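Local coordinates for CELL division control protein 6 (Pyrobaculum aerophilum, PDB 1FNN) that probably takes part in regulating DNA replication as a Cdc6-type AAA+ ATPase that binds ADP and magnesium, at residues 64-67 with 68-71; 85-88 with 89-93; 284-287 with 288-292; 381-384 with 385-388. All blocks are in the same frame, centred on the assembly; numbering follows the deposited sequence.

Contact 1: residues 64-67 with 68-71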
ATOM      1  N   LEU A  64      -2.413   3.290  16.802  1.00 31.88           N
ATOM      2  CA  LEU A  64      -2.267   2.797  18.191  1.00 36.35           C
ATOM      3  C   LEU A  64      -1.758   3.935  19.095  1.00 33.25           C
ATOM      4  O   LEU A  64      -2.273   4.126  20.201  1.00 33.24           O
ATOM      5  CB  LEU A  64      -1.299   1.630  18.213  1.00 33.88           C
ATOM      6  CG  LEU A  64      -1.100   0.725  19.435  1.00 40.26           C
ATOM      7  CD1 LEU A  64      -0.058   1.286  20.378  1.00 43.65           C
ATOM      8  CD2 LEU A  64      -2.398   0.391  20.146  1.00 34.65           C
ATOM      9  N   TRP A  65      -0.673   4.573  18.712  1.00 31.80           N
ATOM     10  CA  TRP A  65      -0.137   5.698  19.514  1.00 36.19           C
ATOM     11  C   TRP A  65      -1.184   6.767  19.780  1.00 37.20           C
ATOM     12  O   TRP A  65      -1.322   7.354  20.878  1.00 35.15           O
ATOM     13  CB  TRP A  65       1.097   6.336  18.858  1.00 32.85           C
ATOM     14  CG  TRP A  65       1.572   7.500  19.711  1.00 36.38           C
ATOM     15  CD1 TRP A  65       1.540   8.832  19.388  1.00 35.58           C
ATOM     16  CD2 TRP A  65       2.132   7.399  21.022  1.00 35.05           C
ATOM     17  NE1 TRP A  65       2.060   9.543  20.440  1.00 36.31           N
ATOM     18  CE2 TRP A  65       2.427   8.722  21.452  1.00 32.39           C
ATOM     19  CE3 TRP A  65       2.407   6.324  21.872  1.00 36.63           C
ATOM     20  CZ2 TRP A  65       2.986   8.983  22.697  1.00 36.08           C
ATOM     21  CZ3 TRP A  65       2.974   6.604  23.121  1.00 44.86           C
ATOM     22  CH2 TRP A  65       3.254   7.922  23.513  1.00 38.21           C
ATOM     23  N   GLU A  66      -1.952   7.139  18.739  1.00 33.29           N
ATOM     24  CA  GLU A  66      -2.967   8.152  18.824  1.00 36.59           C
ATOM     25  C   GLU A  66      -3.974   7.765  19.920  1.00 38.44           C
ATOM     26  O   GLU A  66      -4.331   8.654  20.717  1.00 38.09           O
ATOM     27  CB  GLU A  66      -3.680   8.332  17.483  1.00 38.08           C
ATOM     28  CG  GLU A  66      -4.744   9.407  17.381  1.00 46.93           C
ATOM     29  CD  GLU A  66      -5.346   9.231  15.965  1.00 49.22           C
ATOM     30  OE1 GLU A  66      -4.678   9.501  14.958  1.00 53.09           O
ATOM     31  OE2 GLU A  66      -6.494   8.816  15.947  1.00 53.55           O
ATOM     32  N   LEU A  67      -4.293   6.488  20.064  1.00 36.21           N
ATOM     33  CA  LEU A  67      -5.258   6.100  21.086  1.00 38.23           C
ATOM     34  C   LEU A  67      -4.681   6.151  22.504  1.00 39.78           C
ATOM     35  O   LEU A  67      -5.444   6.105  23.457  1.00 41.88           O
ATOM     36  CB  LEU A  67      -5.753   4.690  20.794  1.00 38.26           C
ATOM     37  CG  LEU A  67      -6.513   4.544  19.467  1.00 45.63           C
ATOM     38  CD1 LEU A  67      -6.801   3.090  19.137  1.00 45.21           C
ATOM     39  CD2 LEU A  67      -7.793   5.374  19.488  1.00 50.88           C
ATOM     40  N   TYR A  68      -3.366   6.050  22.661  1.00 37.50           N
ATOM     41  CA  TYR A  68      -2.728   5.957  23.962  1.00 37.00           C
ATOM     42  C   TYR A  68      -1.967   7.208  24.375  1.00 37.70           C
ATOM     43  O   TYR A  68      -1.606   7.341  25.544  1.00 37.15           O
ATOM     44  CB  TYR A  68      -1.715   4.797  23.978  1.00 35.31           C
ATOM     45  CG  TYR A  68      -2.462   3.518  24.314  1.00 37.30           C
ATOM     46  CD1 TYR A  68      -2.681   3.163  25.636  1.00 36.62           C
ATOM     47  CD2 TYR A  68      -2.947   2.684  23.311  1.00 35.28           C
ATOM     48  CE1 TYR A  68      -3.361   2.004  25.970  1.00 37.75           C
ATOM     49  CE2 TYR A  68      -3.637   1.519  23.623  1.00 35.54           C
ATOM     50  CZ  TYR A  68      -3.836   1.187  24.949  1.00 40.13           C
ATOM     51  OH  TYR A  68      -4.515   0.035  25.266  1.00 37.07           O
ATOM     52  N   LYS A  69      -1.850   8.163  23.487  1.00 35.45           N
ATOM     53  CA  LYS A  69      -1.025   9.348  23.563  1.00 38.53           C
ATOM     54  C   LYS A  69      -1.266  10.121  24.887  1.00 39.89           C
ATOM     55  O   LYS A  69      -0.331  10.578  25.544  1.00 41.26           O
ATOM     56  CB  LYS A  69      -1.550  10.296  22.470  1.00 42.14           C
ATOM     57  CG  LYS A  69      -0.614  10.890  21.484  1.00 64.57           C
ATOM     58  CD  LYS A  69      -1.184  12.032  20.671  1.00 60.69           C
ATOM     59  CE  LYS A  69      -2.646  11.968  20.302  1.00 68.99           C
ATOM     60  NZ  LYS A  69      -3.046  13.202  19.559  1.00 77.80           N
ATOM     61  N   ASP A  70      -2.524  10.232  25.268  1.00 38.20           N
ATOM     62  CA  ASP A  70      -2.815  11.039  26.469  1.00 45.47           C
ATOM     63  C   ASP A  70      -2.973  10.202  27.716  1.00 46.71           C
ATOM     64  O   ASP A  70      -3.480  10.697  28.718  1.00 48.63           O
ATOM     65  CB  ASP A  70      -4.061  11.893  26.168  1.00 45.76           C
ATOM     66  CG  ASP A  70      -3.693  12.889  25.070  1.00 52.24           C
ATOM     67  OD1 ASP A  70      -2.670  13.579  25.234  1.00 56.17           O
ATOM     68  OD2 ASP A  70      -4.415  12.973  24.061  1.00 59.25           O
ATOM     69  N   LYS A  71      -2.760   8.889  27.622  1.00 41.84           N
ATOM     70  CA  LYS A  71      -3.013   7.920  28.656  1.00 39.82           C
ATOM     71  C   LYS A  71      -1.763   7.149  29.050  1.00 40.56           C
ATOM     72  O   LYS A  71      -1.862   6.055  29.620  1.00 42.52           O
ATOM     73  CB  LYS A  71      -4.028   6.866  28.176  1.00 52.91           C
ATOM     74  CG  LYS A  71      -5.183   7.394  27.375  1.00 60.27           C
ATOM     75  CD  LYS A  71      -6.441   6.560  27.378  1.00 69.08           C
ATOM     76  CE  LYS A  71      -6.217   5.097  27.088  1.00 73.79           C
ATOM     77  NZ  LYS A  71      -5.310   4.863  25.936  1.00 77.43           N
TER
HETATM   78  O   HOH W   1      -4.949   9.041  24.315  1.00 48.16           O
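Trp65 O receives two backbone amides as the chain leaves helix 57-68: Tyr68 N at 3.0 Å, and Lys69 N at 2.8 Å in a weak, strongly bent bond. Tyr68 N also reaches back weakly to Leu64 O. The chain then folds into a type I beta turn from Tyr68 to Lys71, closed by Lys71 N on Tyr68 O at 2.8 Å. Leu67 O is taken by the side chain of Lys71, which doubles back at its last two torsions to bring NZ within 2.8 Å. A water links the same oxygen, weakly, to Asp70 N.

Among the side chains, the indole of Trp65 lies under Lys69: CA stands over the six-membered ring, 4.3 Å from its centroid, a CH-pi contact, while Lys69 CG crowds NE1 at 3.2 Å. Tyr68 meets Leu64 CD2 through the CE2 side of its ring at 3.9 Å, and its hydroxyl bonds to Asp30 and Arg38. Leu64 also packs on leucines of helix 23-38, and Trp65 stacks on Phe76 of strand 75-80. This is the far end of the helix that follows the Walker A P-loop, where a P-loop ATPase turns back toward its next strand.

Contact 2: residues 85-88 with 89-93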
ATOM      1  N   ARG A  85      19.939   4.625   9.385  1.00 49.74           N
ATOM      2  CA  ARG A  85      20.286   3.225   9.145  1.00 54.05           C
ATOM      3  C   ARG A  85      21.415   2.652   9.969  1.00 56.39           C
ATOM      4  O   ARG A  85      21.356   1.466  10.332  1.00 58.71           O
ATOM      5  CB  ARG A  85      20.648   3.034   7.660  1.00 56.29           C
ATOM      6  CG  ARG A  85      19.441   3.265   6.768  1.00 62.32           C
ATOM      7  CD  ARG A  85      19.740   3.019   5.295  1.00 65.36           C
ATOM      8  NE  ARG A  85      18.606   3.425   4.479  1.00 68.44           N
ATOM      9  CZ  ARG A  85      18.451   3.196   3.183  1.00 74.43           C
ATOM     10  NH1 ARG A  85      19.378   2.538   2.500  1.00 73.92           N
ATOM     11  NH2 ARG A  85      17.359   3.627   2.563  1.00 69.43           N
ATOM     12  N   ASN A  86      22.402   3.480  10.282  1.00 55.53           N
ATOM     13  CA  ASN A  86      23.525   2.957  11.069  1.00 56.45           C
ATOM     14  C   ASN A  86      23.312   3.381  12.513  1.00 55.24           C
ATOM     15  O   ASN A  86      22.402   4.170  12.754  1.00 51.02           O
ATOM     16  CB  ASN A  86      24.855   3.478  10.516  1.00 63.02           C
ATOM     17  CG  ASN A  86      24.816   4.998  10.426  1.00 65.44           C
ATOM     18  OD1 ASN A  86      24.776   5.662  11.463  1.00 66.82           O
ATOM     19  ND2 ASN A  86      24.827   5.501   9.203  1.00 59.64           N
ATOM     20  N   PHE A  87      24.061   2.779  13.420  1.00 54.32           N
ATOM     21  CA  PHE A  87      23.998   2.995  14.832  1.00 55.26           C
ATOM     22  C   PHE A  87      24.042   4.479  15.210  1.00 56.66           C
ATOM     23  O   PHE A  87      23.281   4.918  16.071  1.00 55.42           O
ATOM     24  CB  PHE A  87      25.153   2.276  15.587  1.00 52.69           C
ATOM     25  CG  PHE A  87      24.900   2.415  17.075  1.00 53.04           C
ATOM     26  CD1 PHE A  87      23.953   1.604  17.688  1.00 53.55           C
ATOM     27  CD2 PHE A  87      25.580   3.336  17.848  1.00 56.01           C
ATOM     28  CE1 PHE A  87      23.697   1.713  19.034  1.00 47.71           C
ATOM     29  CE2 PHE A  87      25.318   3.443  19.202  1.00 51.99           C
ATOM     30  CZ  PHE A  87      24.383   2.638  19.799  1.00 51.27           C
ATOM     31  N   THR A  88      24.998   5.213  14.651  1.00 54.99           N
ATOM     32  CA  THR A  88      25.178   6.619  14.959  1.00 55.55           C
ATOM     33  C   THR A  88      23.965   7.446  14.563  1.00 50.71           C
ATOM     34  O   THR A  88      23.582   8.350  15.305  1.00 50.14           O
ATOM     35  CB  THR A  88      26.446   7.172  14.260  1.00 58.60           C
ATOM     36  OG1 THR A  88      27.566   6.458  14.810  1.00 57.66           O
ATOM     37  CG2 THR A  88      26.637   8.652  14.524  1.00 57.71           C
ATOM     38  N   ALA A  89      23.422   7.219  13.372  1.00 48.87           N
ATOM     39  CA  ALA A  89      22.234   7.938  12.935  1.00 46.74           C
ATOM     40  C   ALA A  89      21.047   7.619  13.847  1.00 44.68           C
ATOM     41  O   ALA A  89      20.275   8.518  14.161  1.00 45.02           O
ATOM     42  CB  ALA A  89      21.900   7.599  11.484  1.00 46.98           C
ATOM     43  N   ILE A  90      20.817   6.361  14.173  1.00 44.04           N
ATOM     44  CA  ILE A  90      19.670   5.958  14.996  1.00 44.43           C
ATOM     45  C   ILE A  90      19.769   6.438  16.435  1.00 45.16           C
ATOM     46  O   ILE A  90      18.844   7.047  16.986  1.00 43.31           O
ATOM     47  CB  ILE A  90      19.525   4.424  14.990  1.00 42.18           C
ATOM     48  CG1 ILE A  90      19.155   3.944  13.587  1.00 40.00           C
ATOM     49  CG2 ILE A  90      18.450   3.989  15.993  1.00 39.73           C
ATOM     50  CD1 ILE A  90      19.498   2.480  13.343  1.00 46.42           C
ATOM     51  N   ILE A  91      20.930   6.206  17.071  1.00 43.84           N
ATOM     52  CA  ILE A  91      21.108   6.690  18.446  1.00 44.91           C
ATOM     53  C   ILE A  91      20.990   8.197  18.515  1.00 46.57           C
ATOM     54  O   ILE A  91      20.478   8.767  19.504  1.00 49.13           O
ATOM     55  CB  ILE A  91      22.437   6.172  19.045  1.00 45.15           C
ATOM     56  CG1 ILE A  91      22.374   6.200  20.574  1.00 45.90           C
ATOM     57  CG2 ILE A  91      23.624   6.971  18.564  1.00 42.82           C
ATOM     58  CD1 ILE A  91      21.508   5.096  21.152  1.00 48.38           C
ATOM     59  N   GLY A  92      21.495   8.917  17.506  1.00 45.90           N
ATOM     60  CA  GLY A  92      21.320  10.346  17.417  1.00 43.63           C
ATOM     61  C   GLY A  92      19.849  10.759  17.363  1.00 45.72           C
ATOM     62  O   GLY A  92      19.442  11.747  18.000  1.00 42.10           O
ATOM     63  N   GLU A  93      19.033  10.062  16.559  1.00 43.92           N
ATOM     64  CA  GLU A  93      17.615  10.401  16.474  1.00 42.92           C
ATOM     65  C   GLU A  93      16.882  10.034  17.762  1.00 42.06           C
ATOM     66  O   GLU A  93      16.145  10.866  18.306  1.00 42.03           O
ATOM     67  CB  GLU A  93      16.968   9.762  15.241  1.00 45.98           C
ATOM     68  CG  GLU A  93      15.469  10.023  15.118  1.00 43.46           C
ATOM     69  CD  GLU A  93      15.126  11.499  14.999  1.00 54.19           C
ATOM     70  OE1 GLU A  93      16.092  12.286  14.828  1.00 44.55           O
ATOM     71  OE2 GLU A  93      13.919  11.856  15.074  1.00 44.79           O
TER
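Asn86 caps helix 87-97: its OD1 takes the amide Ala89 N at 2.8 Å, in a nearly straight bond (166° at the hydrogen). CG sits between the backbone N and the carbonyl carbon, chi1 53°, which swings the carboxamide oxygen back over the first turn. Ala89 CB packs against the same oxygen at 3.5 Å. Asn86 gives its backbone as well, with Ile90 N bonded to Asn86 O at 3.1 Å, and the regular series carries on with Ile91 N on Phe87 O at 2.9 Å.

On the inner side Ile91 rests on Phe87, its CB over one face of the ring, near the rim, and CG2 4.0 Å from CE2. The ring also touches Arg109, Phe112 and Leu113 of helix 109-122. Ile90 CD1 lies 3.4 Å from Asn86 O, with Arg85 O close by, and the side chain packs on Ile79, Ile141 and Phe145. Arg85 has its NE bonded to Phe82 O and its guanidinium in a cation-pi contact with Phe82. Chemically, one asparagine fills two roles at the helix start: its side chain satisfies an amide with no preceding turn to bond to, and its carbonyl opens the regular i to i+4 ladder.

Contact 3: residues 284-287 with 288-292; sequences IGLP and LHEKL
The short link between helices 280-285 and 288-304 of the C-terminal winged-helix domain is clasped by Lys291, which reaches back to the carbonyls of Ile284 and Leu286. Its chain runs straight until the final torsion, chi4 75°, where it bends and places NZ 2.7 Å from Ile284 O and 2.8 Å from Leu286 O. The two acceptors are used differently: NZ lies in the carbonyl plane of Leu286 but stands above that of Ile284. These two bonds bridge the end of one helix and the link before the next, and a long, weak ion pair with Glu387 adds a third partner to the ammonium. Lys291 also holds the link by its backbone, its N-H bonded to Pro287 O at 3.1 Å.

Pro287 is the N-cap residue of helix 288-304, the first long helix of the winged-helix domain, and its ring flanks the extended side chain of Glu290. Here Pro287 CD comes within 3.5 Å of Glu290 OE2, with the two side chains meeting at a slant. On the other branch of the carboxylate, Leu286 CD2 touches Glu290 OE1 at 3.6 Å, coming in across the glutamate chain at about a right angle. Nearer the backbone, Leu286 CB packs on Lys291 CG at 4.0 Å, so leucine and proline both lie against the first helical turn. Glu290 is buried, and its OE1 sits close to Asp341 OD2 of helix 332-344; such neighbouring like charges would tend to favour a proton on one of the two carboxylates.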
ATOM      1  N   ILE A 284       1.446  -8.203 -28.807  1.00 40.44           N
ATOM      2  CA  ILE A 284       1.861  -8.783 -30.094  1.00 47.22           C
ATOM      3  C   ILE A 284       1.502 -10.264 -30.186  1.00 43.51           C
ATOM      4  O   ILE A 284       0.963 -10.717 -31.202  1.00 42.91           O
ATOM      5  CB  ILE A 284       3.378  -8.555 -30.306  1.00 50.70           C
ATOM      6  CG1 ILE A 284       3.638  -7.112 -30.740  1.00 52.19           C
ATOM      7  CG2 ILE A 284       3.953  -9.525 -31.335  1.00 56.48           C
ATOM      8  CD1 ILE A 284       5.102  -6.741 -30.816  1.00 55.62           C
ATOM      9  N   GLY A 285       1.750 -10.985 -29.105  1.00 42.70           N
ATOM     10  CA  GLY A 285       1.440 -12.377 -28.951  1.00 44.17           C
ATOM     11  C   GLY A 285      -0.025 -12.760 -28.887  1.00 45.50           C
ATOM     12  O   GLY A 285      -0.277 -13.947 -29.093  1.00 45.90           O
ATOM     13  N   LEU A 286      -0.997 -11.891 -28.633  1.00 38.78           N
ATOM     14  CA  LEU A 286      -2.387 -12.334 -28.602  1.00 37.48           C
ATOM     15  C   LEU A 286      -2.727 -12.883 -30.000  1.00 38.11           C
ATOM     16  O   LEU A 286      -2.421 -12.231 -31.015  1.00 34.83           O
ATOM     17  CB  LEU A 286      -3.331 -11.171 -28.255  1.00 37.71           C
ATOM     18  CG  LEU A 286      -2.931 -10.438 -26.938  1.00 40.98           C
ATOM     19  CD1 LEU A 286      -3.875  -9.292 -26.633  1.00 40.84           C
ATOM     20  CD2 LEU A 286      -2.799 -11.387 -25.757  1.00 39.43           C
ATOM     21  N   PRO A 287      -3.623 -13.842 -30.017  1.00 33.50           N
ATOM     22  CA  PRO A 287      -4.225 -14.317 -31.255  1.00 37.40           C
ATOM     23  C   PRO A 287      -4.962 -13.173 -31.912  1.00 38.67           C
ATOM     24  O   PRO A 287      -5.533 -12.329 -31.165  1.00 34.91           O
ATOM     25  CB  PRO A 287      -5.277 -15.328 -30.809  1.00 36.95           C
ATOM     26  CG  PRO A 287      -4.721 -15.867 -29.529  1.00 40.98           C
ATOM     27  CD  PRO A 287      -3.988 -14.714 -28.867  1.00 38.04           C
ATOM     28  N   LEU A 288      -5.136 -13.252 -33.236  1.00 33.93           N
ATOM     29  CA  LEU A 288      -5.889 -12.260 -33.964  1.00 35.01           C
ATOM     30  C   LEU A 288      -7.222 -11.860 -33.347  1.00 35.47           C
ATOM     31  O   LEU A 288      -7.558 -10.682 -33.220  1.00 33.24           O
ATOM     32  CB  LEU A 288      -6.195 -12.698 -35.422  1.00 33.71           C
ATOM     33  CG  LEU A 288      -7.010 -11.775 -36.296  1.00 39.95           C
ATOM     34  CD1 LEU A 288      -6.358 -10.402 -36.456  1.00 39.84           C
ATOM     35  CD2 LEU A 288      -7.256 -12.363 -37.703  1.00 38.96           C
ATOM     36  N   HIS A 289      -8.149 -12.780 -33.137  1.00 32.24           N
ATOM     37  CA  HIS A 289      -9.472 -12.482 -32.639  1.00 33.45           C
ATOM     38  C   HIS A 289      -9.461 -11.927 -31.193  1.00 32.91           C
ATOM     39  O   HIS A 289     -10.439 -11.306 -30.844  1.00 30.70           O
ATOM     40  CB  HIS A 289     -10.391 -13.714 -32.782  1.00 30.86           C
ATOM     41  CG  HIS A 289     -10.886 -13.635 -34.214  1.00 36.56           C
ATOM     42  ND1 HIS A 289     -12.043 -12.971 -34.555  1.00 33.75           N
ATOM     43  CD2 HIS A 289     -10.359 -14.137 -35.364  1.00 43.62           C
ATOM     44  CE1 HIS A 289     -12.211 -13.074 -35.867  1.00 46.68           C
ATOM     45  NE2 HIS A 289     -11.209 -13.770 -36.371  1.00 44.90           N
ATOM     46  N   GLU A 290      -8.505 -12.274 -30.377  1.00 33.36           N
ATOM     47  CA  GLU A 290      -8.342 -11.684 -29.043  1.00 36.36           C
ATOM     48  C   GLU A 290      -7.917 -10.223 -29.170  1.00 33.17           C
ATOM     49  O   GLU A 290      -8.360  -9.382 -28.386  1.00 30.85           O
ATOM     50  CB  GLU A 290      -7.328 -12.474 -28.219  1.00 30.51           C
ATOM     51  CG  GLU A 290      -7.160 -11.961 -26.770  1.00 34.88           C
ATOM     52  CD  GLU A 290      -6.430 -12.947 -25.884  1.00 48.94           C
ATOM     53  OE1 GLU A 290      -6.009 -12.572 -24.767  1.00 40.94           O
ATOM     54  OE2 GLU A 290      -6.248 -14.133 -26.266  1.00 39.13           O
ATOM     55  N   LYS A 291      -7.051  -9.871 -30.129  1.00 31.38           N
ATOM     56  CA  LYS A 291      -6.761  -8.506 -30.501  1.00 36.32           C
ATOM     57  C   LYS A 291      -7.999  -7.749 -30.943  1.00 35.28           C
ATOM     58  O   LYS A 291      -8.274  -6.631 -30.507  1.00 31.87           O
ATOM     59  CB  LYS A 291      -5.728  -8.311 -31.643  1.00 32.87           C
ATOM     60  CG  LYS A 291      -4.318  -8.783 -31.249  1.00 33.20           C
ATOM     61  CD  LYS A 291      -3.378  -8.332 -32.358  1.00 34.10           C
ATOM     62  CE  LYS A 291      -1.913  -8.458 -32.093  1.00 34.97           C
ATOM     63  NZ  LYS A 291      -1.424  -9.862 -32.189  1.00 46.88           N
ATOM     64  N   LEU A 292      -8.815  -8.327 -31.812  1.00 30.14           N
ATOM     65  CA  LEU A 292     -10.033  -7.740 -32.304  1.00 27.50           C
ATOM     66  C   LEU A 292     -11.014  -7.553 -31.133  1.00 31.19           C
ATOM     67  O   LEU A 292     -11.684  -6.521 -31.081  1.00 34.85           O
ATOM     68  CB  LEU A 292     -10.695  -8.663 -33.382  1.00 30.90           C
ATOM     69  CG  LEU A 292      -9.870  -8.735 -34.713  1.00 36.80           C
ATOM     70  CD1 LEU A 292     -10.436  -9.840 -35.626  1.00 35.76           C
ATOM     71  CD2 LEU A 292      -9.902  -7.393 -35.421  1.00 33.74           C
TER

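Contact 4: residues 381-384 with 385-388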
ATOM      1  N   THR A 381      -4.576  -1.360 -33.090  1.00 38.74           N
ATOM      2  CA  THR A 381      -4.920  -1.171 -34.508  1.00 41.02           C
ATOM      3  C   THR A 381      -3.724  -1.379 -35.427  1.00 40.16           C
ATOM      4  O   THR A 381      -3.810  -2.066 -36.474  1.00 41.47           O
ATOM      5  CB  THR A 381      -5.510   0.235 -34.678  1.00 40.16           C
ATOM      6  OG1 THR A 381      -6.800   0.248 -34.046  1.00 44.16           O
ATOM      7  CG2 THR A 381      -5.757   0.656 -36.116  1.00 41.73           C
ATOM      8  N   LYS A 382      -2.577  -0.821 -35.048  1.00 39.80           N
ATOM      9  CA  LYS A 382      -1.354  -1.050 -35.807  1.00 43.38           C
ATOM     10  C   LYS A 382      -1.109  -2.568 -35.944  1.00 43.68           C
ATOM     11  O   LYS A 382      -0.603  -3.011 -36.985  1.00 36.85           O
ATOM     12  CB  LYS A 382      -0.144  -0.422 -35.146  1.00 41.67           C
ATOM     13  CG  LYS A 382       1.125  -0.277 -35.932  1.00 43.01           C
ATOM     14  CD  LYS A 382       2.382  -0.685 -35.198  1.00 55.28           C
ATOM     15  CE  LYS A 382       2.482  -0.309 -33.741  1.00 47.90           C
ATOM     16  NZ  LYS A 382       3.728  -0.787 -33.086  1.00 51.99           N
ATOM     17  N   LEU A 383      -1.071  -3.287 -34.812  1.00 38.25           N
ATOM     18  CA  LEU A 383      -0.796  -4.709 -34.810  1.00 38.51           C
ATOM     19  C   LEU A 383      -1.809  -5.512 -35.625  1.00 34.63           C
ATOM     20  O   LEU A 383      -1.395  -6.451 -36.292  1.00 36.76           O
ATOM     21  CB  LEU A 383      -0.704  -5.275 -33.390  1.00 37.20           C
ATOM     22  CG  LEU A 383       0.370  -4.580 -32.520  1.00 43.19           C
ATOM     23  CD1 LEU A 383       0.215  -5.038 -31.058  1.00 40.70           C
ATOM     24  CD2 LEU A 383       1.779  -4.863 -32.999  1.00 41.67           C
ATOM     25  N   ILE A 384      -3.085  -5.209 -35.534  1.00 36.55           N
ATOM     26  CA  ILE A 384      -4.094  -5.907 -36.323  1.00 38.74           C
ATOM     27  C   ILE A 384      -3.863  -5.687 -37.831  1.00 41.09           C
ATOM     28  O   ILE A 384      -3.883  -6.616 -38.663  1.00 36.68           O
ATOM     29  CB  ILE A 384      -5.474  -5.436 -35.929  1.00 35.45           C
ATOM     30  CG1 ILE A 384      -5.733  -5.878 -34.453  1.00 32.07           C
ATOM     31  CG2 ILE A 384      -6.525  -5.987 -36.900  1.00 37.01           C
ATOM     32  CD1 ILE A 384      -7.030  -5.287 -33.958  1.00 28.73           C
ATOM     33  N   LYS A 385      -3.599  -4.443 -38.192  1.00 36.12           N
ATOM     34  CA  LYS A 385      -3.348  -4.048 -39.562  1.00 38.37           C
ATOM     35  C   LYS A 385      -2.145  -4.789 -40.105  1.00 36.61           C
ATOM     36  O   LYS A 385      -2.253  -5.197 -41.289  1.00 37.84           O
ATOM     37  CB  LYS A 385      -3.182  -2.529 -39.772  1.00 36.80           C
ATOM     38  CG  LYS A 385      -4.592  -1.915 -39.623  1.00 44.32           C
ATOM     39  CD  LYS A 385      -4.554  -0.406 -39.852  1.00 54.12           C
ATOM     40  CE  LYS A 385      -5.995   0.113 -39.720  1.00 63.20           C
ATOM     41  NZ  LYS A 385      -6.019   1.597 -39.529  1.00 71.56           N
ATOM     42  N   GLU A 386      -1.078  -4.900 -39.308  1.00 35.53           N
ATOM     43  CA  GLU A 386       0.071  -5.624 -39.803  1.00 37.04           C
ATOM     44  C   GLU A 386      -0.258  -7.100 -40.026  1.00 40.94           C
ATOM     45  O   GLU A 386       0.313  -7.761 -40.912  1.00 36.02           O
ATOM     46  CB  GLU A 386       1.315  -5.394 -38.975  1.00 45.17           C
ATOM     47  CG  GLU A 386       1.728  -6.217 -37.810  1.00 69.73           C
ATOM     48  CD  GLU A 386       2.915  -5.690 -37.016  1.00 73.50           C
ATOM     49  OE1 GLU A 386       3.019  -4.471 -36.759  1.00 79.56           O
ATOM     50  OE2 GLU A 386       3.774  -6.516 -36.633  1.00 76.19           O
ATOM     51  N   GLU A 387      -0.957  -7.741 -39.077  1.00 37.00           N
ATOM     52  CA  GLU A 387      -1.255  -9.180 -39.226  1.00 38.18           C
ATOM     53  C   GLU A 387      -2.163  -9.366 -40.433  1.00 36.64           C
ATOM     54  O   GLU A 387      -2.069 -10.385 -41.146  1.00 36.49           O
ATOM     55  CB  GLU A 387      -1.838  -9.695 -37.924  1.00 41.44           C
ATOM     56  CG  GLU A 387      -2.587 -10.989 -37.773  1.00 52.98           C
ATOM     57  CD  GLU A 387      -2.551 -11.471 -36.313  1.00 45.41           C
ATOM     58  OE1 GLU A 387      -2.588 -10.620 -35.392  1.00 45.45           O
ATOM     59  OE2 GLU A 387      -2.472 -12.685 -36.077  1.00 52.28           O
ATOM     60  N   LEU A 388      -3.055  -8.435 -40.726  1.00 31.15           N
ATOM     61  CA  LEU A 388      -3.997  -8.605 -41.830  1.00 32.66           C
ATOM     62  C   LEU A 388      -3.617  -7.903 -43.125  1.00 33.13           C
ATOM     63  O   LEU A 388      -4.449  -7.756 -44.020  1.00 32.64           O
ATOM     64  CB  LEU A 388      -5.348  -8.044 -41.327  1.00 30.76           C
ATOM     65  CG  LEU A 388      -5.979  -8.879 -40.201  1.00 37.47           C
ATOM     66  CD1 LEU A 388      -7.345  -8.287 -39.847  1.00 34.58           C
ATOM     67  CD2 LEU A 388      -6.200 -10.332 -40.689  1.00 36.32           C
TER
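Ile384 and Leu388 lie side by side at the C-terminal end of helix 373-387, Leu388 just past its last residue, with CG2 of the isoleucine 3.8 Å from CD1 of the leucine. The same pair is joined through the backbone, Leu388 N to Ile384 O at 2.9 Å, although Leu388 already departs from helical torsions. Leu388 CB and CG also lie close to that oxygen. This is the close-packed flank, where Ile384 and Leu383 are both buried. The backbone ladder of the whole helix is regular: Lys385 N bonds to Thr381 O at 2.9 Å, Glu386 N to Lys382 O at 3.0 Å and Glu387 N to Leu383 O at 3.1 Å.

Glu386 marks the boundary, its OE1 4.0 Å from Leu383 CD2. Its CG stands roughly between the backbone N and the carbonyl carbon, chi1 90°, a setting uncommon in a helix that brings CG 3.5 Å from Leu383 O. The outward flank is looser. Lys385 runs fully extended past Thr381, pointing the same way, and the threonine methyl CG2 brushes its NZ; Thr381 OG1 is bonded to Glu377 O one turn earlier. Lys382 and Glu386 also run alongside each other, yet NZ and OE1 stay 5.3 Å apart, too far for a salt bridge, though the opposite charges may still attract weakly. Lys382 NZ finds its salt bridge with Glu280 instead.

Leu383 touches Glu280 and Leu283, while Ile384 reaches Leu295. Tyr325 borders Thr381, Ile384 and Lys385; the C-terminal helix thus packs against helices 280-285 and 288-304 and the loop holding Tyr325.

Overall arrangement
Following the chain, contact 1 turns it out of the helix after the P-loop toward strand 75-80, and contact 2 starts the helix that comes after that strand. Both belong to the AAA domain, their nearest atoms about 13 Å apart. Contact 3 then joins two helices in the winged-helix region, and contact 4 finishes the last helix. All four are local and run in series, none nesting in or crossing another. Contacts 3 and 4 meet directly, Lys291 CE against Leu383 CB and Ile284 CG1 against Leu383 CD2, so residues nearly a hundred apart tie the C-terminal helix to helices 280-285 and 288-304. That pair lies on the opposite side of the chain's centre from contacts 1 and 2.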